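Local atomic coordinates of shikimate dehydrogenase (NADP(+)) (PDB entry 3TNL), a protein that catalyses the reversible NADPH-linked reduction of 3-dehydroshikimate to shikimate, a step in the chorismate pathway that leads to the aromatic amino acids. Residues B[250-264]-B[272-286]. Numbering follows the deposited sequence. Where two conformers were deposited one is given.
With NAD (nicotinamide-adenine-dinucleotide), chain H.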
ATOM      1  N   ALA B 250       4.331  26.346  41.583  1.00 16.45           N
ATOM      2  CA  ALA B 250       3.748  27.338  40.695  1.00 16.79           C
ATOM      3  C   ALA B 250       4.595  28.610  40.646  1.00 16.42           C
ATOM      4  O   ALA B 250       4.657  29.277  39.592  1.00 16.70           O
ATOM      5  CB  ALA B 250       2.272  27.663  41.090  1.00 18.90           C
ATOM      6  N   ASP B 251       5.269  28.933  41.757  1.00 16.17           N
ATOM      7  CA  ASP B 251       6.073  30.162  41.837  1.00 17.22           C
ATOM      8  C   ASP B 251       7.382  30.085  41.048  1.00 16.70           C
ATOM      9  O   ASP B 251       8.157  31.065  41.012  1.00 17.93           O
ATOM     10  CB  ASP B 251       6.327  30.580  43.289  1.00 19.53           C
ATOM     11  CG  ASP B 251       7.232  29.624  44.032  1.00 21.14           C
ATOM     12  OD1 ASP B 251       7.395  29.814  45.266  1.00 29.45           O
ATOM     13  OD2 ASP B 251       7.839  28.710  43.450  1.00 20.40           O
ATOM     14  N   MET B 252       7.614  28.965  40.372  1.00 15.27           N
ATOM     15  CA  MET B 252       8.746  28.845  39.435  1.00 15.14           C
ATOM     16  C   MET B 252       8.355  29.473  38.084  1.00 14.93           C
ATOM     17  O   MET B 252       9.218  29.757  37.245  1.00 15.93           O
ATOM     18  CB  MET B 252       9.219  27.396  39.214  1.00 15.76           C
ATOM     19  CG  MET B 252       9.802  26.821  40.418  1.00 15.57           C
ATOM     20  SD  MET B 252      10.312  25.145  40.106  1.00 20.18           S
ATOM     21  CE  MET B 252      11.108  24.760  41.695  1.00 19.17           C
ATOM     22  N   LEU B 253       7.056  29.718  37.876  1.00 14.88           N
ATOM     23  CA  LEU B 253       6.550  30.292  36.633  1.00 14.98           C
ATOM     24  C   LEU B 253       6.349  31.803  36.816  1.00 16.68           C
ATOM     25  O   LEU B 253       6.376  32.311  37.938  1.00 19.04           O
ATOM     26  CB  LEU B 253       5.241  29.601  36.246  1.00 15.13           C
ATOM     27  CG  LEU B 253       5.211  28.078  36.251  1.00 15.39           C
ATOM     28  CD1 LEU B 253       3.859  27.552  35.713  1.00 17.22           C
ATOM     29  CD2 LEU B 253       6.305  27.527  35.408  1.00 14.69           C
ATOM     30  N   ARG B 254       6.177  32.519  35.706  1.00 16.37           N
ATOM     31  CA  ARG B 254       5.927  33.958  35.696  1.00 17.66           C
ATOM     32  C   ARG B 254       5.111  34.263  34.464  1.00 16.69           C
ATOM     33  O   ARG B 254       5.140  33.501  33.500  1.00 16.00           O
ATOM     34  CB  ARG B 254       7.214  34.767  35.708  1.00 16.78           C
ATOM     35  CG  ARG B 254       8.083  34.571  34.439  1.00 17.55           C
ATOM     36  CD  ARG B 254       9.445  35.197  34.568  1.00 17.42           C
ATOM     37  NE  ARG B 254      10.154  35.140  33.293  1.00 15.69           N
ATOM     38  CZ  ARG B 254      10.763  34.056  32.812  1.00 15.45           C
ATOM     39  NH1 ARG B 254      10.717  32.908  33.469  1.00 16.08           N
ATOM     40  NH2 ARG B 254      11.355  34.149  31.630  1.00 17.54           N
ATOM     41  N   PRO B 255       4.413  35.412  34.447  1.00 17.30           N
ATOM     42  CA  PRO B 255       3.504  35.679  33.345  1.00 19.62           C
ATOM     43  C   PRO B 255       4.124  35.802  31.951  1.00 20.01           C
ATOM     44  O   PRO B 255       3.459  35.507  30.968  1.00 22.16           O
ATOM     45  CB  PRO B 255       2.825  36.976  33.772  1.00 18.99           C
ATOM     46  CG  PRO B 255       2.896  36.995  35.204  1.00 16.38           C
ATOM     47  CD  PRO B 255       4.210  36.359  35.551  1.00 17.25           C
ATOM     48  N   GLU B 256       5.394  36.189  31.860  1.00 20.05           N
ATOM     49  CA  GLU B 256       6.047  36.327  30.561  1.00 21.51           C
ATOM     50  C   GLU B 256       6.521  35.016  29.963  1.00 19.73           C
ATOM     51  O   GLU B 256       6.792  34.939  28.771  1.00 20.80           O
ATOM     52  CB  GLU B 256       7.251  37.301  30.656  1.00 23.56           C
ATOM     53  CG  GLU B 256       6.828  38.732  30.871  1.00 30.91           C
ATOM     54  CD  GLU B 256       7.974  39.737  30.831  1.00 42.01           C
ATOM     55  OE1 GLU B 256       9.153  39.325  30.696  1.00 45.68           O
ATOM     56  OE2 GLU B 256       7.679  40.955  30.921  1.00 46.44           O
ATOM     57  N   LEU B 257       6.599  33.984  30.796  1.00 16.97           N
ATOM     58  CA  LEU B 257       7.086  32.695  30.338  1.00 16.04           C
ATOM     59  C   LEU B 257       6.083  31.981  29.429  1.00 15.47           C
ATOM     60  O   LEU B 257       4.874  32.108  29.628  1.00 17.36           O
ATOM     61  CB  LEU B 257       7.298  31.792  31.566  1.00 16.19           C
ATOM     62  CG  LEU B 257       7.755  30.364  31.377  1.00 14.42           C
ATOM     63  CD1 LEU B 257       9.160  30.317  30.852  1.00 15.54           C
ATOM     64  CD2 LEU B 257       7.701  29.602  32.733  1.00 17.00           C
ATOM     65  N   ILE B 258       6.593  31.241  28.454  1.00 15.14           N
ATOM     66  CA  ILE B 258       5.778  30.365  27.601  1.00 15.95           C
ATOM     67  C   ILE B 258       5.913  28.990  28.185  1.00 14.85           C
ATOM     68  O   ILE B 258       7.051  28.523  28.396  1.00 14.71           O
ATOM     69  CB  ILE B 258       6.314  30.321  26.162  1.00 15.44           C
ATOM     70  CG1 ILE B 258       6.275  31.723  25.571  1.00 17.98           C
ATOM     71  CG2 ILE B 258       5.471  29.366  25.299  1.00 17.92           C
ATOM     72  CD1 ILE B 258       7.265  31.859  24.386  1.00 19.08           C
ATOM     73  N   VAL B 259       4.794  28.297  28.408  1.00 14.39           N
ATOM     74  CA  VAL B 259       4.848  26.903  28.880  1.00 13.95           C
ATOM     75  C   VAL B 259       4.235  26.034  27.773  1.00 14.61           C
ATOM     76  O   VAL B 259       3.112  26.274  27.305  1.00 14.55           O
ATOM     77  CB  VAL B 259       4.152  26.696  30.234  1.00 13.59           C
ATOM     78  CG1 VAL B 259       4.244  25.221  30.643  1.00 15.92           C
ATOM     79  CG2 VAL B 259       4.811  27.598  31.285  1.00 14.57           C
ATOM     80  N   SER B 260       5.005  25.045  27.358  1.00 14.07           N
ATOM     81  CA  SER B 260       4.667  24.181  26.235  1.00 15.08           C
ATOM     82  C   SER B 260       4.605  22.719  26.635  1.00 15.45           C
ATOM     83  O   SER B 260       5.390  22.297  27.473  1.00 14.45           O
ATOM     84  CB  SER B 260       5.768  24.406  25.176  1.00 18.45           C
ATOM     85  OG  SER B 260       5.892  23.331  24.272  1.00 18.01           O
ATOM     86  N   ASP B 261       3.644  21.954  26.097  1.00 14.06           N
ATOM     87  CA  ASP B 261       3.588  20.518  26.362  1.00 14.60           C
ATOM     88  C   ASP B 261       3.474  19.809  25.033  1.00 15.53           C
ATOM     89  O   ASP B 261       2.781  20.295  24.136  1.00 18.45           O
ATOM     90  CB  ASP B 261       2.385  20.190  27.278  1.00 16.26           C
ATOM     91  CG  ASP B 261       2.628  18.949  28.147  1.00 16.84           C
ATOM     92  OD1 ASP B 261       2.311  19.016  29.372  1.00 17.78           O
ATOM     93  OD2 ASP B 261       3.192  17.964  27.638  1.00 15.86           O
ATOM     94  N   VAL B 262       4.203  18.717  24.878  1.00 14.57           N
ATOM     95  CA  VAL B 262       4.087  17.873  23.689  1.00 14.16           C
ATOM     96  C   VAL B 262       2.760  17.101  23.729  1.00 15.07           C
ATOM     97  O   VAL B 262       2.253  16.677  22.705  1.00 15.60           O
ATOM     98  CB  VAL B 262       5.265  16.900  23.530  1.00 15.55           C
ATOM     99  CG1 VAL B 262       6.579  17.666  23.288  1.00 16.97           C
ATOM    100  CG2 VAL B 262       5.338  15.920  24.715  1.00 19.48           C
ATOM    101  N   VAL B 263       2.192  16.924  24.916  1.00 15.73           N
ATOM    102  CA  VAL B 263       0.921  16.230  25.057  1.00 15.68           C
ATOM    103  C   VAL B 263      -0.247  17.102  24.505  1.00 15.84           C
ATOM    104  O   VAL B 263      -0.269  18.317  24.701  1.00 15.08           O
ATOM    105  CB  VAL B 263       0.647  15.893  26.570  1.00 15.66           C
ATOM    106  CG1 VAL B 263      -0.777  15.305  26.768  1.00 13.93           C
ATOM    107  CG2 VAL B 263       1.758  14.981  27.145  1.00 16.52           C
ATOM    108  N   TYR B 264      -1.187  16.486  23.789  1.00 16.27           N
ATOM    109  CA  TYR B 264      -2.388  17.183  23.318  1.00 16.61           C
ATOM    110  C   TYR B 264      -3.671  16.385  23.597  1.00 16.15           C
ATOM    111  O   TYR B 264      -4.759  16.845  23.267  1.00 17.31           O
ATOM    112  CB  TYR B 264      -2.289  17.601  21.836  1.00 18.25           C
ATOM    113  CG  TYR B 264      -2.022  16.503  20.873  1.00 18.85           C
ATOM    114  CD1 TYR B 264      -3.062  15.884  20.184  1.00 22.86           C
ATOM    115  CD2 TYR B 264      -0.740  16.044  20.654  1.00 20.58           C
ATOM    116  CE1 TYR B 264      -2.802  14.867  19.289  1.00 22.50           C
ATOM    117  CE2 TYR B 264      -0.481  15.027  19.779  1.00 21.55           C
ATOM    118  CZ  TYR B 264      -1.517  14.442  19.094  1.00 25.34           C
ATOM    119  OH  TYR B 264      -1.226  13.410  18.221  1.00 27.62           O
ATOM    120  N   LEU B 272      -0.132  22.612  31.957  1.00 14.69           N
ATOM    121  CA  LEU B 272      -0.742  23.779  31.260  1.00 13.95           C
ATOM    122  C   LEU B 272      -1.778  24.480  32.111  1.00 14.81           C
ATOM    123  O   LEU B 272      -1.863  25.700  32.063  1.00 14.01           O
ATOM    124  CB  LEU B 272      -1.240  23.406  29.864  1.00 14.31           C
ATOM    125  CG  LEU B 272      -0.146  22.855  28.921  1.00 13.23           C
ATOM    126  CD1 LEU B 272      -0.754  22.630  27.506  1.00 18.51           C
ATOM    127  CD2 LEU B 272       1.040  23.808  28.812  1.00 15.82           C
ATOM    128  N   GLU B 273      -2.547  23.739  32.907  1.00 13.48           N
ATOM    129  CA  GLU B 273      -3.501  24.385  33.801  1.00 14.46           C
ATOM    130  C   GLU B 273      -2.752  25.302  34.788  1.00 14.17           C
ATOM    131  O   GLU B 273      -3.165  26.433  35.017  1.00 14.78           O
ATOM    132  CB  GLU B 273      -4.308  23.355  34.616  1.00 15.68           C
ATOM    133  CG  GLU B 273      -5.250  22.463  33.898  1.00 18.88           C
ATOM    134  CD  GLU B 273      -6.042  21.560  34.847  1.00 25.10           C
ATOM    135  OE1 GLU B 273      -5.864  21.696  36.091  1.00 26.45           O
ATOM    136  OE2 GLU B 273      -6.907  20.777  34.346  1.00 26.22           O
ATOM    137  N   ILE B 274      -1.706  24.808  35.422  1.00 13.44           N
ATOM    138  CA  ILE B 274      -0.946  25.583  36.381  1.00 12.22           C
ATOM    139  C   ILE B 274      -0.356  26.795  35.690  1.00 12.76           C
ATOM    140  O   ILE B 274      -0.386  27.908  36.223  1.00 14.15           O
ATOM    141  CB  ILE B 274       0.157  24.743  37.060  1.00 12.43           C
ATOM    142  CG1 ILE B 274      -0.473  23.620  37.877  1.00 14.08           C
ATOM    143  CG2 ILE B 274       0.978  25.651  37.965  1.00 13.90           C
ATOM    144  CD1 ILE B 274       0.539  22.511  38.292  1.00 15.54           C
ATOM    145  N   ALA B 275       0.168  26.604  34.475  1.00 13.32           N
ATOM    146  CA  ALA B 275       0.713  27.723  33.717  1.00 13.27           C
ATOM    147  C   ALA B 275      -0.331  28.784  33.469  1.00 13.92           C
ATOM    148  O   ALA B 275      -0.077  29.973  33.650  1.00 13.96           O
ATOM    149  CB  ALA B 275       1.298  27.232  32.406  1.00 16.11           C
ATOM    150  N   GLU B 276      -1.519  28.370  33.060  1.00 13.18           N
ATOM    151  CA  GLU B 276      -2.597  29.340  32.856  1.00 13.70           C
ATOM    152  C   GLU B 276      -2.898  30.092  34.173  1.00 14.63           C
ATOM    153  O   GLU B 276      -3.133  31.320  34.188  1.00 14.53           O
ATOM    154  CB  GLU B 276      -3.846  28.669  32.304  1.00 15.19           C
ATOM    155  CG  GLU B 276      -3.713  28.104  30.924  1.00 15.20           C
ATOM    156  CD  GLU B 276      -5.063  27.654  30.349  1.00 20.25           C
ATOM    157  OE1 GLU B 276      -6.101  27.806  31.021  1.00 20.02           O
ATOM    158  OE2 GLU B 276      -5.084  27.137  29.225  1.00 20.73           O
ATOM    159  N   GLU B 277      -2.938  29.349  35.278  1.00 13.28           N
ATOM    160  CA  GLU B 277      -3.210  29.943  36.608  1.00 14.21           C
ATOM    161  C   GLU B 277      -2.163  30.990  36.986  1.00 14.63           C
ATOM    162  O   GLU B 277      -2.414  31.872  37.793  1.00 15.72           O
ATOM    163  CB  GLU B 277      -3.300  28.864  37.702  1.00 13.57           C
ATOM    164  CG  GLU B 277      -4.468  27.895  37.557  1.00 18.54           C
ATOM    165  CD  GLU B 277      -4.342  26.653  38.466  1.00 24.00           C
ATOM    166  OE1 GLU B 277      -5.113  25.686  38.299  1.00 28.58           O
ATOM    167  OE2 GLU B 277      -3.440  26.624  39.333  1.00 29.12           O
ATOM    168  N   GLN B 278      -0.939  30.811  36.495  1.00 14.16           N
ATOM    169  CA  GLN B 278       0.125  31.777  36.766  1.00 15.10           C
ATOM    170  C   GLN B 278       0.238  32.891  35.737  1.00 15.33           C
ATOM    171  O   GLN B 278       1.111  33.773  35.877  1.00 16.65           O
ATOM    172  CB  GLN B 278       1.455  31.056  36.927  1.00 15.37           C
ATOM    173  CG  GLN B 278       1.403  30.055  38.094  1.00 17.83           C
ATOM    174  CD  GLN B 278       1.004  30.709  39.425  1.00 19.18           C
ATOM    175  OE1 GLN B 278       1.606  31.685  39.845  1.00 27.77           O
ATOM    176  NE2 GLN B 278      -0.005  30.166  40.063  1.00 26.67           N
ATOM    177  N   GLY B 279      -0.641  32.889  34.732  1.00 13.26           N
ATOM    178  CA  GLY B 279      -0.643  33.934  33.710  1.00 15.79           C
ATOM    179  C   GLY B 279       0.253  33.700  32.518  1.00 15.54           C
ATOM    180  O   GLY B 279       0.482  34.593  31.702  1.00 15.98           O
ATOM    181  N   CYS B 280       0.845  32.528  32.416  1.00 16.29           N
ATOM    182  CA  CYS B 280       1.718  32.270  31.316  1.00 15.89           C
ATOM    183  C   CYS B 280       1.035  32.053  29.987  1.00 17.50           C
ATOM    184  O   CYS B 280      -0.158  31.764  29.937  1.00 18.16           O
ATOM    185  CB  CYS B 280       2.460  30.940  31.567  1.00 15.96           C
ATOM    186  SG  CYS B 280       3.305  30.750  33.152  1.00 16.37           S
ATOM    187  N   GLN B 281       1.784  32.243  28.899  0.70 18.65           N
ATOM    188  CA  GLN B 281       1.313  31.853  27.572  0.70 18.36           C
ATOM    189  C   GLN B 281       1.515  30.339  27.530  0.70 16.44           C
ATOM    190  O   GLN B 281       2.502  29.838  28.058  0.70 17.11           O
ATOM    191  CB  GLN B 281       2.191  32.457  26.477  0.70 20.37           C
ATOM    192  CG  GLN B 281       2.122  33.949  26.351  0.70 25.73           C
ATOM    193  CD  GLN B 281       1.078  34.398  25.395  0.70 31.62           C
ATOM    194  OE1 GLN B 281       0.008  33.805  25.297  0.70 37.56           O
ATOM    195  NE2 GLN B 281       1.376  35.464  24.660  0.70 40.49           N
ATOM    196  N   THR B 282       0.615  29.623  26.870  1.00 16.10           N
ATOM    197  CA  THR B 282       0.683  28.169  26.799  1.00 15.59           C
ATOM    198  C   THR B 282       0.415  27.628  25.408  1.00 16.10           C
ATOM    199  O   THR B 282      -0.264  28.241  24.583  1.00 17.19           O
ATOM    200  CB  THR B 282      -0.351  27.485  27.738  1.00 15.48           C
ATOM    201  OG1 THR B 282      -1.675  27.968  27.397  1.00 17.53           O
ATOM    202  CG2 THR B 282      -0.070  27.793  29.223  1.00 16.71           C
ATOM    203  N   LEU B 283       0.965  26.451  25.154  1.00 15.61           N
ATOM    204  CA  LEU B 283       0.712  25.778  23.916  1.00 16.67           C
ATOM    205  C   LEU B 283       0.837  24.276  24.122  1.00 15.38           C
ATOM    206  O   LEU B 283       1.856  23.789  24.631  1.00 16.83           O
ATOM    207  CB  LEU B 283       1.693  26.262  22.853  1.00 18.81           C
ATOM    208  CG  LEU B 283       1.329  25.876  21.425  1.00 20.82           C
ATOM    209  CD1 LEU B 283       0.060  26.644  21.010  1.00 23.22           C
ATOM    210  CD2 LEU B 283       2.515  26.168  20.481  1.00 21.77           C
ATOM    211  N   ASN B 284      -0.167  23.527  23.697  1.00 15.73           N
ATOM    212  CA  ASN B 284      -0.137  22.060  23.745  1.00 14.75           C
ATOM    213  C   ASN B 284       0.531  21.500  22.492  1.00 15.65           C
ATOM    214  O   ASN B 284       1.029  22.251  21.658  1.00 15.57           O
ATOM    215  CB  ASN B 284      -1.539  21.430  24.008  1.00 14.79           C
ATOM    216  CG  ASN B 284      -2.471  21.545  22.853  1.00 16.18           C
ATOM    217  OD1 ASN B 284      -2.049  21.743  21.700  1.00 17.07           O
ATOM    218  ND2 ASN B 284      -3.788  21.417  23.141  1.00 15.85           N
ATOM    219  N   GLY B 285       0.556  20.176  22.361  1.00 16.16           N
ATOM    220  CA  GLY B 285       1.274  19.524  21.268  1.00 17.17           C
ATOM    221  C   GLY B 285       0.547  19.356  19.944  1.00 17.51           C
ATOM    222  O   GLY B 285       1.092  18.716  19.054  1.00 16.48           O
ATOM    223  N   LEU B 286      -0.633  19.924  19.794  1.00 17.12           N
ATOM    224  CA  LEU B 286      -1.428  19.722  18.542  1.00 17.05           C
ATOM    225  C   LEU B 286      -0.707  20.293  17.320  1.00 17.96           C
ATOM    226  O   LEU B 286      -0.582  19.620  16.298  1.00 18.72           O
ATOM    227  CB  LEU B 286      -2.836  20.281  18.648  1.00 18.22           C
ATOM    228  CG  LEU B 286      -3.733  19.960  17.439  1.00 24.07           C
ATOM    229  CD1 LEU B 286      -3.975  18.470  17.297  1.00 27.43           C
ATOM    230  CD2 LEU B 286      -5.044  20.688  17.585  1.00 25.33           C
TER
HETATM  231  PA  NAD H 292       9.860   8.020  25.237  1.00 22.52           P
HETATM  232  O1A NAD H 292       9.330   6.699  25.790  1.00 24.66           O
HETATM  233  O2A NAD H 292      10.861   7.974  24.099  1.00 22.59           O
HETATM  234  O5B NAD H 292      10.416   8.909  26.472  1.00 21.80           O
HETATM  235  C5B NAD H 292       9.747   9.040  27.727  1.00 17.88           C
HETATM  236  C4B NAD H 292      10.331  10.231  28.497  1.00 17.10           C
HETATM  237  O4B NAD H 292       9.502  10.502  29.638  1.00 17.55           O
HETATM  238  C3B NAD H 292      11.683   9.922  29.107  1.00 15.74           C
HETATM  239  O3B NAD H 292      12.431  11.161  29.185  1.00 17.42           O
HETATM  240  C2B NAD H 292      11.380   9.447  30.509  1.00 15.14           C
HETATM  241  O2B NAD H 292      12.435   9.688  31.429  1.00 17.21           O
HETATM  242  C1B NAD H 292      10.187  10.314  30.857  1.00 15.64           C
HETATM  243  N9A NAD H 292       9.259   9.799  31.871  1.00 16.50           N
HETATM  244  C8A NAD H 292       8.346   8.819  31.669  1.00 20.22           C
HETATM  245  N7A NAD H 292       7.616   8.652  32.791  1.00 19.27           N
HETATM  246  C5A NAD H 292       8.032   9.534  33.734  1.00 15.99           C
HETATM  247  C6A NAD H 292       7.704   9.859  35.035  1.00 15.09           C
HETATM  248  N6A NAD H 292       6.708   9.225  35.662  1.00 18.64           N
HETATM  249  N1A NAD H 292       8.349  10.864  35.665  1.00 16.37           N
HETATM  250  C2A NAD H 292       9.359  11.531  35.053  1.00 16.11           C
HETATM  251  N3A NAD H 292       9.744  11.270  33.783  1.00 15.96           N
HETATM  252  C4A NAD H 292       9.113  10.292  33.094  1.00 15.85           C
HETATM  253  O3  NAD H 292       8.561   8.856  24.824  1.00 22.21           O
HETATM  254  PN  NAD H 292       8.411   9.904  23.614  1.00 23.05           P
HETATM  255  O1N NAD H 292       8.133   9.210  22.304  1.00 27.63           O
HETATM  256  O2N NAD H 292       9.524  10.950  23.705  1.00 22.44           O
HETATM  257  O5D NAD H 292       7.009  10.628  23.941  1.00 25.20           O
HETATM  258  C5D NAD H 292       6.902  11.411  25.124  1.00 25.94           C
HETATM  259  C4D NAD H 292       5.593  12.163  24.973  1.00 25.71           C
HETATM  260  O4D NAD H 292       5.621  12.926  23.754  1.00 30.32           O
HETATM  261  C3D NAD H 292       4.415  11.210  24.852  1.00 30.50           C
HETATM  262  O3D NAD H 292       3.379  11.660  25.731  1.00 34.67           O
HETATM  263  C2D NAD H 292       3.985  11.315  23.399  1.00 31.18           C
HETATM  264  O2D NAD H 292       2.583  11.021  23.201  1.00 32.23           O
HETATM  265  C1D NAD H 292       4.366  12.753  23.071  1.00 30.00           C
HETATM  266  N1N NAD H 292       4.604  13.061  21.659  1.00 31.14           N
HETATM  267  C2N NAD H 292       3.882  14.027  21.061  1.00 30.79           C
HETATM  268  C3N NAD H 292       4.100  14.355  19.727  1.00 28.23           C
HETATM  269  C7N NAD H 292       3.317  15.425  19.037  1.00 31.70           C
HETATM  270  O7N NAD H 292       3.306  15.368  17.808  1.00 33.03           O
HETATM  271  N7N NAD H 292       2.707  16.391  19.757  1.00 23.40           N
HETATM  272  C4N NAD H 292       5.083  13.660  19.004  1.00 30.95           C
HETATM  273  C5N NAD H 292       5.818  12.669  19.646  1.00 30.35           C
HETATM  274  C6N NAD H 292       5.559  12.377  20.985  1.00 31.03           C
HETATM  275  O   HOH W   1       3.925  22.657  22.508  1.00 25.05           O
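Val-259 packs its branched side chain onto Ala-275 while its backbone pairs with Gln-281 and Leu-283, joining the last beta-alpha-beta unit of the Rossmann-fold domain. Strand 258-261 runs parallel to 281-283, the outermost strand of the sheet in this chain, and helix 270-277, which connects them, runs back nearly antiparallel over the face of the sheet that carries Val-259. Both polar backbone atoms of Val-259 are used: its N donates to Gln-281 O at 2.8 Å, nearly straight at 168°, and its O accepts from Leu-283 N.

The tight part lies between sheet and helix. With CG1 anti to the backbone N (chi1 180°), Val-259 turns that methyl to Leu-272 CD2 and CG2 to Cys-280 SG, so its two branches straddle Ala-275, whose CB comes within 3.6 Å of Val-259 CB. Leu-253 continues this layer, laying CD1 over Ala-275 CA and CB against Cys-280 SG. Beyond it the packing thins toward solvent: the bent chain of Gln-278 passes Ala-250 CB alongside, its NE2 3.5 Å away, and the ring of the exposed Pro-255 rests on the carbonyl of Gln-278, near the Schellman turn at Gly-279.

At the carboxyl ends of the strands the contact becomes part of the NAD pocket. Asp-261 closes an Asx turn by accepting Val-263 N on OD2, which also binds Asn-232, and Gly-285 N reaches Val-263 O from above the carbonyl plane. Asn-284 makes a second Asx turn through OD1 to Leu-286 N at the start of helix 286-301, while its ND2 donates to Thr-267 O. These turns present two carbonyls to the cofactor: the carboxamide N7N of NAD donates to Val-262 O at 3.0 Å and to Gly-285 O at 2.9 Å, and lies at the edge of the Tyr-264 ring, 3.5 Å from CE2.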